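Local structure of cytidylyltransferase (Leptospira borgpetersenii serovar Hardjo-bovis, 6OEW) at residues A[9-14]-A[123-128]; A[41-46]-A[72-77]; A[77-82]-A[87-92]; A[197-202]-A[225-230]. The protein probably transfers a nucleotidyl group, most likely cytidylyl, and binds magnesium. All coordinates share one frame; numbering follows the deposited sequence.

Interaction 1. Residues A[9-14]-A[123-128]; sequences MKVGIL and LFLYNQ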
loop_
_atom_site.group_PDB
_atom_site.type_symbol
_atom_site.label_atom_id
_atom_site.label_comp_id
_atom_site.label_asym_id
_atom_site.label_seq_id
_atom_site.Cartn_x
_atom_site.Cartn_y
_atom_site.Cartn_z
ATOM N N MET A 9 -12.207 0.352 18.097
ATOM C CA MET A 9 -11.699 1.067 16.926
ATOM C C MET A 9 -11.903 0.246 15.661
ATOM O O MET A 9 -11.559 -0.939 15.619
ATOM C CB MET A 9 -10.213 1.391 17.093
ATOM C CG MET A 9 -9.930 2.375 18.195
ATOM S SD MET A 9 -11.230 3.611 18.151
ATOM C CE MET A 9 -10.299 5.101 17.800
ATOM N N LYS A 10 -12.431 0.878 14.616
ATOM C CA LYS A 10 -12.619 0.184 13.354
ATOM C C LYS A 10 -11.396 0.442 12.480
ATOM O O LYS A 10 -11.056 1.603 12.200
ATOM C CB LYS A 10 -13.905 0.629 12.655
ATOM C CG LYS A 10 -14.339 -0.303 11.517
ATOM C CD LYS A 10 -15.606 0.195 10.812
ATOM C CE LYS A 10 -16.065 -0.775 9.728
ATOM N NZ LYS A 10 -17.321 -0.343 9.038
ATOM N N VAL A 11 -10.727 -0.639 12.085
ATOM C CA VAL A 11 -9.569 -0.581 11.198
ATOM C C VAL A 11 -10.058 -0.769 9.766
ATOM O O VAL A 11 -10.850 -1.680 9.488
ATOM C CB VAL A 11 -8.538 -1.664 11.560
ATOM C CG1 VAL A 11 -7.354 -1.649 10.578
ATOM C CG2 VAL A 11 -8.062 -1.552 13.024
ATOM N N GLY A 12 -9.583 0.087 8.852
ATOM C CA GLY A 12 -9.890 -0.041 7.443
ATOM C C GLY A 12 -8.622 -0.085 6.612
ATOM O O GLY A 12 -7.712 0.709 6.851
ATOM N N ILE A 13 -8.519 -1.020 5.673
ATOM C CA ILE A 13 -7.393 -1.047 4.738
ATOM C C ILE A 13 -7.855 -0.355 3.457
ATOM O O ILE A 13 -8.670 -0.894 2.697
ATOM C CB ILE A 13 -6.896 -2.473 4.463
ATOM C CG1 ILE A 13 -6.458 -3.178 5.741
ATOM C CG2 ILE A 13 -5.711 -2.418 3.452
ATOM C CD1 ILE A 13 -6.193 -4.665 5.551
ATOM N N LEU A 14 -7.353 0.860 3.226
ATOM C CA LEU A 14 -7.850 1.740 2.177
ATOM C C LEU A 14 -6.755 1.852 1.125
ATOM O O LEU A 14 -5.717 2.480 1.367
ATOM C CB LEU A 14 -8.224 3.109 2.741
ATOM C CG LEU A 14 -9.240 3.130 3.871
ATOM C CD1 LEU A 14 -9.752 4.544 4.041
ATOM C CD2 LEU A 14 -10.383 2.150 3.622
ATOM N N LEU A 123 0.608 -3.423 16.796
ATOM C CA LEU A 123 1.436 -2.480 17.545
ATOM C C LEU A 123 0.713 -1.149 17.748
ATOM O O LEU A 123 0.751 -0.571 18.846
ATOM C CB LEU A 123 2.772 -2.273 16.816
ATOM C CG LEU A 123 3.859 -1.439 17.522
ATOM C CD1 LEU A 123 4.399 -2.142 18.779
ATOM C CD2 LEU A 123 5.003 -1.129 16.572
ATOM N N PHE A 124 0.056 -0.645 16.694
ATOM C CA PHE A 124 -0.674 0.617 16.776
ATOM C C PHE A 124 -1.779 0.525 17.819
ATOM O O PHE A 124 -1.881 1.374 18.721
ATOM C CB PHE A 124 -1.232 0.962 15.372
ATOM C CG PHE A 124 -1.689 2.384 15.199
ATOM C CD1 PHE A 124 -0.918 3.276 14.482
ATOM C CD2 PHE A 124 -2.896 2.821 15.726
ATOM C CE1 PHE A 124 -1.362 4.605 14.252
ATOM C CE2 PHE A 124 -3.324 4.135 15.542
ATOM C CZ PHE A 124 -2.551 5.020 14.793
ATOM N N LEU A 125 -2.588 -0.535 17.750
ATOM C CA LEU A 125 -3.719 -0.665 18.670
ATOM C C LEU A 125 -3.262 -0.853 20.116
ATOM O O LEU A 125 -3.957 -0.423 21.045
ATOM C CB LEU A 125 -4.591 -1.854 18.259
ATOM C CG LEU A 125 -5.292 -1.793 16.896
ATOM C CD1 LEU A 125 -5.784 -3.172 16.488
ATOM C CD2 LEU A 125 -6.457 -0.827 16.996
ATOM N N TYR A 126 -2.131 -1.525 20.324
ATOM C CA TYR A 126 -1.651 -1.770 21.688
ATOM C C TYR A 126 -1.186 -0.495 22.373
ATOM O O TYR A 126 -1.033 -0.482 23.593
ATOM C CB TYR A 126 -0.483 -2.739 21.637
ATOM C CG TYR A 126 -0.300 -3.697 22.793
ATOM C CD1 TYR A 126 -1.335 -4.526 23.218
ATOM C CD2 TYR A 126 0.944 -3.825 23.411
ATOM C CE1 TYR A 126 -1.135 -5.458 24.250
ATOM C CE2 TYR A 126 1.150 -4.750 24.453
ATOM C CZ TYR A 126 0.105 -5.565 24.847
ATOM O OH TYR A 126 0.307 -6.496 25.840
ATOM N N ASN A 127 -0.912 0.550 21.614
ATOM C CA ASN A 127 -0.406 1.816 22.120
ATOM C C ASN A 127 -1.415 2.931 21.856
ATOM O O ASN A 127 -1.045 4.059 21.516
ATOM C CB ASN A 127 0.938 2.152 21.475
ATOM C CG ASN A 127 2.069 1.243 21.945
ATOM O OD1 ASN A 127 2.642 1.455 23.004
ATOM N ND2 ASN A 127 2.399 0.238 21.149
ATOM N N GLN A 128 -2.705 2.620 21.954
ATOM C CA GLN A 128 -3.734 3.608 21.634
ATOM C C GLN A 128 -3.533 4.867 22.466
ATOM O O GLN A 128 -3.446 4.810 23.695
ATOM C CB GLN A 128 -5.130 3.024 21.889
ATOM C CG GLN A 128 -6.238 4.077 22.013
ATOM C CD GLN A 128 -7.618 3.473 22.221
ATOM O OE1 GLN A 128 -7.806 2.264 22.088
ATOM N NE2 GLN A 128 -8.593 4.317 22.549
#
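With chi1 at -64°, Leu125 holds CG beside its own backbone N and anti to the carbonyl carbon; its CB already faces the strand, and branch CD2 becomes the tip that meets Val11 and Met9. Val11 answers with CG2, because chi1 of 177° turns CG1 anti to the backbone N and gives the approach to the other methyl. The CG2 of Val11 stands 4.3 Å from CD2 of Leu125, and the CB of Met9 lies 4.4 Å from the same methyl. One leucine branch therefore spans two strand-side residues that are two positions apart. Gln128 adds a looser approach through OE1, 4.4 Å from CG of Met9, but both side chains are poorly ordered, so this is weak evidence. Behind the contact, Asn127 folds back on the helix: its ND2 donates to the carbonyl O of Leu123 at 2.9 Å, with an N-H...O angle of 165°, and its OD1 takes Arg130. The helix 114-126 thus meets the start of strand 11-16, while Val11 and Met9 also rest on strand 101-106 through Val103 and Ile101. All the approaches exceed 4 Å, which implies light packing, apolar at Leu125, with no directional bond across it.

Interaction 2. Residues A[41-46]-A[72-77]; sequences MLERLK and KKNGVS. With EDO (1,2-ethanediol), chain D.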
loop_
_atom_site.group_PDB
_atom_site.type_symbol
_atom_site.label_atom_id
_atom_site.label_comp_id
_atom_site.label_asym_id
_atom_site.label_seq_id
_atom_site.Cartn_x
_atom_site.Cartn_y
_atom_site.Cartn_z
ATOM N N MET A 41 -2.888 -8.228 -5.527
ATOM C CA MET A 41 -2.759 -7.530 -4.251
ATOM C C MET A 41 -3.959 -7.794 -3.349
ATOM O O MET A 41 -3.806 -8.095 -2.157
ATOM C CB MET A 41 -2.600 -6.033 -4.496
ATOM C CG MET A 41 -2.178 -5.256 -3.249
ATOM S SD MET A 41 -2.183 -3.483 -3.583
ATOM C CE MET A 41 -1.676 -2.856 -1.964
ATOM N N LEU A 42 -5.163 -7.685 -3.906
ATOM C CA LEU A 42 -6.367 -7.915 -3.124
ATOM C C LEU A 42 -6.407 -9.346 -2.593
ATOM O O LEU A 42 -6.761 -9.570 -1.433
ATOM C CB LEU A 42 -7.599 -7.590 -3.969
ATOM C CG LEU A 42 -7.752 -6.114 -4.385
ATOM C CD1 LEU A 42 -8.998 -5.908 -5.231
ATOM C CD2 LEU A 42 -7.813 -5.204 -3.160
ATOM N N GLU A 43 -6.003 -10.323 -3.410
ATOM C CA GLU A 43 -5.963 -11.706 -2.933
ATOM C C GLU A 43 -4.979 -11.872 -1.778
ATOM O O GLU A 43 -5.249 -12.620 -0.829
ATOM C CB GLU A 43 -5.610 -12.655 -4.076
ATOM C CG GLU A 43 -6.718 -12.798 -5.091
ATOM C CD GLU A 43 -6.482 -13.947 -6.032
ATOM O OE1 GLU A 43 -6.086 -15.034 -5.572
ATOM O OE2 GLU A 43 -6.675 -13.756 -7.244
ATOM N N ARG A 44 -3.838 -11.172 -1.832
ATOM C CA ARG A 44 -2.880 -11.233 -0.731
ATOM C C ARG A 44 -3.430 -10.582 0.535
ATOM O O ARG A 44 -3.165 -11.052 1.651
ATOM C CB ARG A 44 -1.564 -10.588 -1.164
ATOM C CG ARG A 44 -0.781 -11.522 -2.090
ATOM C CD ARG A 44 0.547 -10.942 -2.532
ATOM N NE ARG A 44 1.499 -10.727 -1.437
ATOM C CZ ARG A 44 2.240 -11.673 -0.863
ATOM N NH1 ARG A 44 2.141 -12.950 -1.228
ATOM N NH2 ARG A 44 3.095 -11.339 0.096
ATOM N N LEU A 45 -4.207 -9.519 0.390
ATOM C CA LEU A 45 -4.782 -8.859 1.556
ATOM C C LEU A 45 -5.970 -9.614 2.139
ATOM O O LEU A 45 -6.371 -9.320 3.270
ATOM C CB LEU A 45 -5.192 -7.434 1.190
ATOM C CG LEU A 45 -4.001 -6.523 0.930
ATOM C CD1 LEU A 45 -4.455 -5.240 0.246
ATOM C CD2 LEU A 45 -3.348 -6.181 2.233
ATOM N N LYS A 46 -6.540 -10.573 1.400
ATOM C CA LYS A 46 -7.594 -11.409 1.967
ATOM C C LYS A 46 -7.102 -12.205 3.164
ATOM O O LYS A 46 -7.923 -12.636 3.980
ATOM C CB LYS A 46 -8.158 -12.365 0.913
ATOM N N LYS A 72 -14.409 -5.226 -7.715
ATOM C CA LYS A 72 -15.665 -5.947 -7.544
ATOM C C LYS A 72 -15.479 -7.439 -7.784
ATOM O O LYS A 72 -16.095 -8.259 -7.093
ATOM C CB LYS A 72 -16.749 -5.381 -8.468
ATOM C CG LYS A 72 -17.484 -4.186 -7.866
ATOM C CD LYS A 72 -18.922 -4.094 -8.357
ATOM C CE LYS A 72 -19.111 -2.940 -9.321
ATOM N NZ LYS A 72 -20.561 -2.662 -9.545
ATOM N N LYS A 73 -14.642 -7.800 -8.763
ATOM C CA LYS A 73 -14.347 -9.201 -9.043
ATOM C C LYS A 73 -13.757 -9.881 -7.818
ATOM O O LYS A 73 -13.981 -11.079 -7.596
ATOM C CB LYS A 73 -13.383 -9.293 -10.235
ATOM C CG LYS A 73 -12.893 -10.692 -10.596
ATOM C CD LYS A 73 -11.710 -10.617 -11.570
ATOM C CE LYS A 73 -11.166 -11.993 -11.938
ATOM N NZ LYS A 73 -12.095 -12.732 -12.839
ATOM N N ASN A 74 -13.032 -9.123 -7.005
ATOM C CA ASN A 74 -12.399 -9.621 -5.797
ATOM C C ASN A 74 -13.238 -9.400 -4.546
ATOM O O ASN A 74 -12.743 -9.611 -3.439
ATOM C CB ASN A 74 -11.030 -8.958 -5.635
ATOM C CG ASN A 74 -10.007 -9.522 -6.574
ATOM O OD1 ASN A 74 -9.375 -10.531 -6.269
ATOM N ND2 ASN A 74 -9.838 -8.890 -7.729
ATOM N N GLY A 75 -14.481 -8.948 -4.695
ATOM C CA GLY A 75 -15.383 -8.843 -3.560
ATOM C C GLY A 75 -15.011 -7.812 -2.516
ATOM O O GLY A 75 -15.331 -8.000 -1.345
ATOM N N VAL A 76 -14.355 -6.718 -2.901
ATOM C CA VAL A 76 -14.050 -5.665 -1.943
ATOM C C VAL A 76 -14.859 -4.425 -2.315
ATOM O O VAL A 76 -15.420 -4.323 -3.408
ATOM C CB VAL A 76 -12.533 -5.372 -1.862
ATOM C CG1 VAL A 76 -11.737 -6.682 -1.680
ATOM C CG2 VAL A 76 -12.080 -4.683 -3.058
ATOM N N SER A 77 -14.967 -3.496 -1.370
ATOM C CA SER A 77 -15.754 -2.303 -1.631
ATOM C C SER A 77 -14.926 -1.290 -2.395
ATOM O O SER A 77 -13.699 -1.380 -2.462
ATOM C CB SER A 77 -16.259 -1.696 -0.324
ATOM O OG SER A 77 -17.049 -2.643 0.365
HETATM C C1 EDO D . 0.182 -13.771 2.942
HETATM O O1 EDO D . -0.144 -13.401 4.292
HETATM C C2 EDO D . 0.550 -12.537 2.111
HETATM O O2 EDO D . -0.489 -11.551 2.219
HETATM O O HOH W 1 -7.777 -11.805 -8.443
#
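Leu42 carries this contact against Asn74 and can be followed outward from the helix. Its CB lies 4.0 Å from CG of Asn74, the amide carbon. Chi1 of -65° sets CG anti to the carbonyl carbon, and from there CD1 is the branch that reaches the other segment: it is 3.7 Å from CB of Asn74 and 4.0 Å from CG2 of Val76. The methyl thus sits against the aliphatic root of the asparagine and a valine branch, while Leu42 also touches Val54 and Val56 of the sheet. Next along the helix, Glu43 crosses Asn74 at about a right angle. A water donates to OE2 of Glu43 and to OD1 of Asn74, the latter at 3.0 Å; OE1 of Glu43 pairs with Lys220, and ND2 of Asn74 with the carbonyl of Ile70. Gly75, with positive phi, is the C' residue of a Schellman motif ending helix 65-73. Away from this interface, ethanediol O2 donates to the carbonyl O of Arg44 at 2.8 Å. Apolar contact and a water bridge side by side imply that helix 37-45 meets the turn following helix 65-73 in a partly buried contact, with a partner for each end of the amide.

Interaction 3. Residues A[77-82]-A[87-92]; sequences SVFRGS and IQRYLD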
loop_
_atom_site.group_PDB
_atom_site.type_symbol
_atom_site.label_atom_id
_atom_site.label_comp_id
_atom_site.label_asym_id
_atom_site.label_seq_id
_atom_site.Cartn_x
_atom_site.Cartn_y
_atom_site.Cartn_z
ATOM N N SER A 77 -14.967 -3.496 -1.370
ATOM C CA SER A 77 -15.754 -2.303 -1.631
ATOM C C SER A 77 -14.926 -1.290 -2.395
ATOM O O SER A 77 -13.699 -1.380 -2.462
ATOM C CB SER A 77 -16.259 -1.696 -0.324
ATOM O OG SER A 77 -17.049 -2.643 0.365
ATOM N N VAL A 78 -15.621 -0.320 -2.999
ATOM C CA VAL A 78 -14.998 0.665 -3.868
ATOM C C VAL A 78 -15.508 2.044 -3.500
ATOM O O VAL A 78 -16.718 2.244 -3.352
ATOM C CB VAL A 78 -15.316 0.411 -5.353
ATOM C CG1 VAL A 78 -14.637 1.477 -6.205
ATOM C CG2 VAL A 78 -14.862 -0.969 -5.772
ATOM N N PHE A 79 -14.592 3.002 -3.403
ATOM C CA PHE A 79 -14.945 4.400 -3.216
ATOM C C PHE A 79 -14.342 5.194 -4.368
ATOM O O PHE A 79 -13.145 5.083 -4.638
ATOM C CB PHE A 79 -14.439 4.951 -1.875
ATOM C CG PHE A 79 -14.814 6.374 -1.678
ATOM C CD1 PHE A 79 -16.051 6.698 -1.135
ATOM C CD2 PHE A 79 -13.984 7.395 -2.116
ATOM C CE1 PHE A 79 -16.440 8.021 -1.005
ATOM C CE2 PHE A 79 -14.375 8.730 -1.996
ATOM C CZ PHE A 79 -15.607 9.034 -1.447
ATOM N N ARG A 80 -15.172 5.970 -5.051
ATOM C CA ARG A 80 -14.745 6.737 -6.215
ATOM C C ARG A 80 -14.855 8.216 -5.896
ATOM O O ARG A 80 -15.959 8.733 -5.665
ATOM C CB ARG A 80 -15.581 6.349 -7.431
ATOM C CG ARG A 80 -15.481 4.837 -7.666
ATOM C CD ARG A 80 -15.975 4.404 -9.035
ATOM N NE ARG A 80 -15.185 5.010 -10.107
ATOM C CZ ARG A 80 -15.318 4.704 -11.402
ATOM N NH1 ARG A 80 -16.198 3.778 -11.789
ATOM N NH2 ARG A 80 -14.573 5.332 -12.324
ATOM N N GLY A 81 -13.718 8.899 -5.898
ATOM C CA GLY A 81 -13.657 10.296 -5.480
ATOM C C GLY A 81 -12.555 11.059 -6.176
ATOM O O GLY A 81 -12.229 10.781 -7.341
ATOM N N SER A 82 -11.953 12.001 -5.451
ATOM C CA SER A 82 -11.100 13.018 -6.060
ATOM C C SER A 82 -9.879 12.399 -6.729
ATOM O O SER A 82 -9.210 11.543 -6.164
ATOM C CB SER A 82 -10.640 14.024 -5.007
ATOM O OG SER A 82 -9.680 14.927 -5.536
ATOM N N ILE A 87 -6.040 13.453 0.167
ATOM C CA ILE A 87 -6.530 13.685 1.521
ATOM C C ILE A 87 -8.053 13.671 1.521
ATOM O O ILE A 87 -8.682 13.038 2.382
ATOM C CB ILE A 87 -5.962 14.995 2.092
ATOM C CG1 ILE A 87 -4.460 14.844 2.367
ATOM C CG2 ILE A 87 -6.684 15.368 3.418
ATOM C CD1 ILE A 87 -3.836 16.109 2.982
ATOM N N GLN A 88 -8.670 14.333 0.533
ATOM C CA GLN A 88 -10.130 14.334 0.456
ATOM C C GLN A 88 -10.660 12.947 0.126
ATOM O O GLN A 88 -11.679 12.524 0.684
ATOM C CB GLN A 88 -10.638 15.342 -0.577
ATOM C CG GLN A 88 -12.181 15.421 -0.612
ATOM C CD GLN A 88 -12.746 16.082 -1.880
ATOM O OE1 GLN A 88 -12.974 15.424 -2.909
ATOM N NE2 GLN A 88 -12.986 17.387 -1.800
ATOM N N ARG A 89 -10.006 12.233 -0.794
ATOM C CA ARG A 89 -10.472 10.891 -1.140
ATOM C C ARG A 89 -10.426 9.963 0.072
ATOM O O ARG A 89 -11.368 9.190 0.306
ATOM C CB ARG A 89 -9.641 10.304 -2.277
ATOM C CG ARG A 89 -10.363 9.175 -3.024
ATOM C CD ARG A 89 -9.420 8.286 -3.847
ATOM N NE ARG A 89 -8.719 9.057 -4.876
ATOM C CZ ARG A 89 -7.736 8.560 -5.620
ATOM N NH1 ARG A 89 -7.357 7.283 -5.457
ATOM N NH2 ARG A 89 -7.146 9.337 -6.535
ATOM N N TYR A 90 -9.338 10.022 0.855
ATOM C CA TYR A 90 -9.226 9.157 2.033
ATOM C C TYR A 90 -10.158 9.612 3.142
ATOM O O TYR A 90 -10.705 8.784 3.885
ATOM C CB TYR A 90 -7.795 9.130 2.557
ATOM C CG TYR A 90 -6.985 8.017 1.974
ATOM C CD1 TYR A 90 -6.446 8.133 0.697
ATOM C CD2 TYR A 90 -6.773 6.835 2.687
ATOM C CE1 TYR A 90 -5.711 7.112 0.141
ATOM C CE2 TYR A 90 -6.040 5.805 2.141
ATOM C CZ TYR A 90 -5.519 5.951 0.861
ATOM O OH TYR A 90 -4.790 4.916 0.319
ATOM N N LEU A 91 -10.327 10.924 3.299
ATOM C CA LEU A 91 -11.214 11.412 4.349
ATOM C C LEU A 91 -12.665 11.072 4.017
ATOM O O LEU A 91 -13.416 10.607 4.880
ATOM C CB LEU A 91 -11.012 12.917 4.543
ATOM C CG LEU A 91 -11.644 13.580 5.759
ATOM C CD1 LEU A 91 -11.281 12.827 7.024
ATOM C CD2 LEU A 91 -11.210 15.026 5.855
ATOM N N ASP A 92 -13.066 11.265 2.754
ATOM C CA ASP A 92 -14.403 10.859 2.320
ATOM C C ASP A 92 -14.640 9.368 2.593
ATOM O O ASP A 92 -15.668 8.975 3.164
ATOM C CB ASP A 92 -14.586 11.129 0.821
ATOM C CG ASP A 92 -14.803 12.606 0.462
ATOM O OD1 ASP A 92 -14.982 13.461 1.340
ATOM O OD2 ASP A 92 -14.778 12.901 -0.760
HETATM O O HOH W 2 -13.187 12.574 -2.833
#
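A beta-alpha connection brings Phe79 and Ser82, on and just after edge strand 77-81, against Arg89 and Asp92 of helix 86-96. The N-to-C directions of strand 77-81 and helix residues 87-92 differ by 140°, so the helix doubles back along the strand. Phe79, with CG anti to the backbone N (chi1 -179°), extends its ring toward the helix; CZ comes within 3.3 Å of CB of Asp92, a close contact, and the backbone C of Asp92 lies over one ring face. At the other end of the contact, Arg89 grips the carbonyl O of Ser82 side-on with two nitrogens. NE donates over 2.8 Å with an N-H...O angle of 151°, and NH2 over 3.0 Å along a more bent path. Both bonds lie near the guanidinium plane, which fixes the rotation of that group; NH1 adds a weak bond to the carbonyl of Leu57 in the neighbouring strand 54-59. A water completes the join: it accepts from N of Ser82 at 3.0 Å and donates to OE1 of Gln88 at 2.9 Å and to OD2 of Asp92 at 2.6 Å. The OG of Ser82 pairs instead with N of Asp85 in the connecting turn. Since strand 101-106 follows the helix and runs parallel to 77-81, the whole is the first half of a beta-alpha-beta crossover, characteristic of the Rossmann-like core of GT-A nucleotidyltransferases.

Interaction 4. Residues A[197-202]-A[225-230]; sequences YRLTID and VDLIEV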
loop_
_atom_site.group_PDB
_atom_site.type_symbol
_atom_site.label_atom_id
_atom_site.label_comp_id
_atom_site.label_asym_id
_atom_site.label_seq_id
_atom_site.Cartn_x
_atom_site.Cartn_y
_atom_site.Cartn_z
ATOM N N TYR A 197 16.282 -3.733 -2.562
ATOM C CA TYR A 197 15.371 -4.434 -3.455
ATOM C C TYR A 197 14.165 -3.561 -3.773
ATOM O O TYR A 197 13.591 -2.917 -2.891
ATOM C CB TYR A 197 14.919 -5.761 -2.846
ATOM C CG TYR A 197 16.057 -6.732 -2.633
ATOM C CD1 TYR A 197 16.705 -7.333 -3.717
ATOM C CD2 TYR A 197 16.498 -7.040 -1.355
ATOM C CE1 TYR A 197 17.760 -8.220 -3.513
ATOM C CE2 TYR A 197 17.543 -7.923 -1.143
ATOM C CZ TYR A 197 18.170 -8.510 -2.221
ATOM O OH TYR A 197 19.213 -9.388 -2.006
ATOM N N ARG A 198 13.782 -3.545 -5.038
ATOM C CA ARG A 198 12.655 -2.746 -5.495
ATOM C C ARG A 198 11.550 -3.682 -5.959
ATOM O O ARG A 198 11.692 -4.364 -6.974
ATOM C CB ARG A 198 13.072 -1.811 -6.623
ATOM C CG ARG A 198 11.895 -1.023 -7.181
ATOM C CD ARG A 198 12.364 -0.102 -8.323
ATOM N NE ARG A 198 13.111 1.041 -7.806
ATOM C CZ ARG A 198 12.550 2.172 -7.376
ATOM N NH1 ARG A 198 11.222 2.328 -7.395
ATOM N NH2 ARG A 198 13.321 3.156 -6.920
ATOM N N LEU A 199 10.450 -3.711 -5.220
ATOM C CA LEU A 199 9.354 -4.622 -5.521
ATOM C C LEU A 199 8.049 -3.859 -5.717
ATOM O O LEU A 199 6.959 -4.412 -5.537
ATOM C CB LEU A 199 9.240 -5.687 -4.418
ATOM C CG LEU A 199 10.510 -6.554 -4.320
ATOM C CD1 LEU A 199 10.478 -7.499 -3.126
ATOM C CD2 LEU A 199 10.737 -7.330 -5.613
ATOM N N THR A 200 8.141 -2.595 -6.090
ATOM C CA THR A 200 6.982 -1.828 -6.504
ATOM C C THR A 200 6.936 -1.828 -8.032
ATOM O O THR A 200 7.899 -2.242 -8.694
ATOM C CB THR A 200 7.070 -0.413 -5.921
ATOM O OG1 THR A 200 5.919 0.347 -6.295
ATOM C CG2 THR A 200 8.336 0.262 -6.370
ATOM N N ILE A 201 5.787 -1.459 -8.594
ATOM C CA ILE A 201 5.637 -1.473 -10.054
ATOM C C ILE A 201 5.447 -0.041 -10.543
ATOM O O ILE A 201 4.405 0.593 -10.321
ATOM C CB ILE A 201 4.504 -2.398 -10.523
ATOM C CG1 ILE A 201 4.385 -2.314 -12.052
ATOM C CG2 ILE A 201 3.165 -2.103 -9.798
ATOM C CD1 ILE A 201 3.869 -3.566 -12.676
ATOM N N ASP A 202 6.490 0.473 -11.185
ATOM C CA ASP A 202 6.479 1.752 -11.852
ATOM C C ASP A 202 7.053 1.687 -13.258
ATOM O O ASP A 202 6.863 2.641 -14.013
ATOM C CB ASP A 202 7.276 2.789 -11.056
ATOM C CG ASP A 202 6.588 3.195 -9.774
ATOM O OD1 ASP A 202 5.424 3.673 -9.837
ATOM O OD2 ASP A 202 7.228 3.037 -8.713
ATOM N N VAL A 225 9.469 -12.566 3.849
ATOM C CA VAL A 225 10.787 -13.171 4.052
ATOM C C VAL A 225 11.023 -14.319 3.066
ATOM O O VAL A 225 12.131 -14.472 2.531
ATOM C CB VAL A 225 10.973 -13.602 5.522
ATOM C CG1 VAL A 225 9.789 -14.414 6.008
ATOM C CG2 VAL A 225 12.282 -14.375 5.689
ATOM N N ASP A 226 9.993 -15.126 2.778
ATOM C CA ASP A 226 10.150 -16.161 1.748
ATOM C C ASP A 226 10.610 -15.550 0.431
ATOM O O ASP A 226 11.461 -16.113 -0.267
ATOM C CB ASP A 226 8.838 -16.908 1.488
ATOM C CG ASP A 226 8.293 -17.595 2.711
ATOM O OD1 ASP A 226 7.054 -17.772 2.777
ATOM O OD2 ASP A 226 9.091 -17.934 3.602
ATOM N N LEU A 227 10.043 -14.395 0.093
ATOM C CA LEU A 227 10.312 -13.713 -1.170
ATOM C C LEU A 227 11.750 -13.216 -1.238
ATOM O O LEU A 227 12.425 -13.378 -2.263
ATOM C CB LEU A 227 9.328 -12.550 -1.323
ATOM C CG LEU A 227 9.453 -11.623 -2.535
ATOM C CD1 LEU A 227 9.229 -12.403 -3.819
ATOM C CD2 LEU A 227 8.463 -10.456 -2.440
ATOM N N ILE A 228 12.227 -12.586 -0.165
ATOM C CA ILE A 228 13.612 -12.128 -0.139
ATOM C C ILE A 228 14.571 -13.309 -0.204
ATOM O O ILE A 228 15.615 -13.238 -0.861
ATOM C CB ILE A 228 13.870 -11.258 1.103
ATOM C CG1 ILE A 228 12.859 -10.108 1.165
ATOM C CG2 ILE A 228 15.305 -10.736 1.098
ATOM C CD1 ILE A 228 12.849 -9.229 -0.078
ATOM N N GLU A 229 14.242 -14.418 0.473
ATOM C CA GLU A 229 15.136 -15.574 0.431
ATOM C C GLU A 229 15.205 -16.174 -0.966
ATOM O O GLU A 229 16.273 -16.607 -1.404
ATOM C CB GLU A 229 14.703 -16.625 1.453
ATOM C CG GLU A 229 15.024 -16.240 2.889
ATOM C CD GLU A 229 16.507 -15.958 3.112
ATOM O OE1 GLU A 229 17.355 -16.620 2.470
ATOM O OE2 GLU A 229 16.825 -15.066 3.926
ATOM N N VAL A 230 14.085 -16.185 -1.691
ATOM C CA VAL A 230 14.098 -16.691 -3.062
ATOM C C VAL A 230 14.904 -15.769 -3.977
ATOM O O VAL A 230 15.658 -16.239 -4.839
ATOM C CB VAL A 230 12.655 -16.889 -3.568
ATOM C CG1 VAL A 230 12.602 -16.873 -5.079
ATOM C CG2 VAL A 230 12.101 -18.204 -3.054
#
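Leu199 and Leu227 reach toward each other tip to tip, with CD1 of Leu199 3.6 Å from CD2 of Leu227; in Leu227, chi1 of 177° swings CG anti to the backbone N and sends the branch toward the loop. Every contact across the two segments is apolar. The same CD1 of Leu199 lies 4.2 Å from CD1 of Ile228. Ile228 uses its other branch on the ring of Tyr197: CG2 approaches CE2 at 4.2 Å from an oblique direction. The backbones stay well apart, CA of Tyr197 being 8.6 Å from CA of Ile228, so these side chains bridge the whole gap. Both Tyr197 and Leu199 rest on Ile231 as well, further along the same helix.

The segment 197-202 belongs to the loop between strand 185-187 and helix 204-214, and the helix it meets, 224-233, lies toward the C-terminal end of the cytidylyltransferase fold. The side chain of Leu199, on the loop, is about 10 Å from that of Asp108, a magnesium-binding residue, at their nearest atoms.

Polar links lead outward from the apolar patch. The hydroxyl of Tyr197 pairs with NZ of Lys232, and Glu229 makes a salt bridge to Arg192. On the loop side, OG1 of Thr200 bonds to the carbonyl O of Asp108, and Ile201 shares a backbone bond with that same residue, tying the loop to the metal-binding position.

How the interactions relate
Interactions 1 and 3 both reach the seven-stranded mixed sheet, and their centres are 19 Å apart; OH of Tyr90 and O of Leu14, 2.8 Å apart, join them by a probable hydrogen bond. Along the chain, interactions 2 and 3 are nested inside the loop closed by interaction 1, and interaction 4 follows. Interactions 2 and 3, with centres 17 Å apart, share Ser77. Interaction 4 has its centre 29 Å from that of interaction 3 and 21 Å from that of interaction 2, whose nearest atoms are about 6 Å away. Three contacts thus lie in the alpha/beta part built round strands 11-16, 54-59, 77-81 and 101-106, and the fourth joins a later loop and helix.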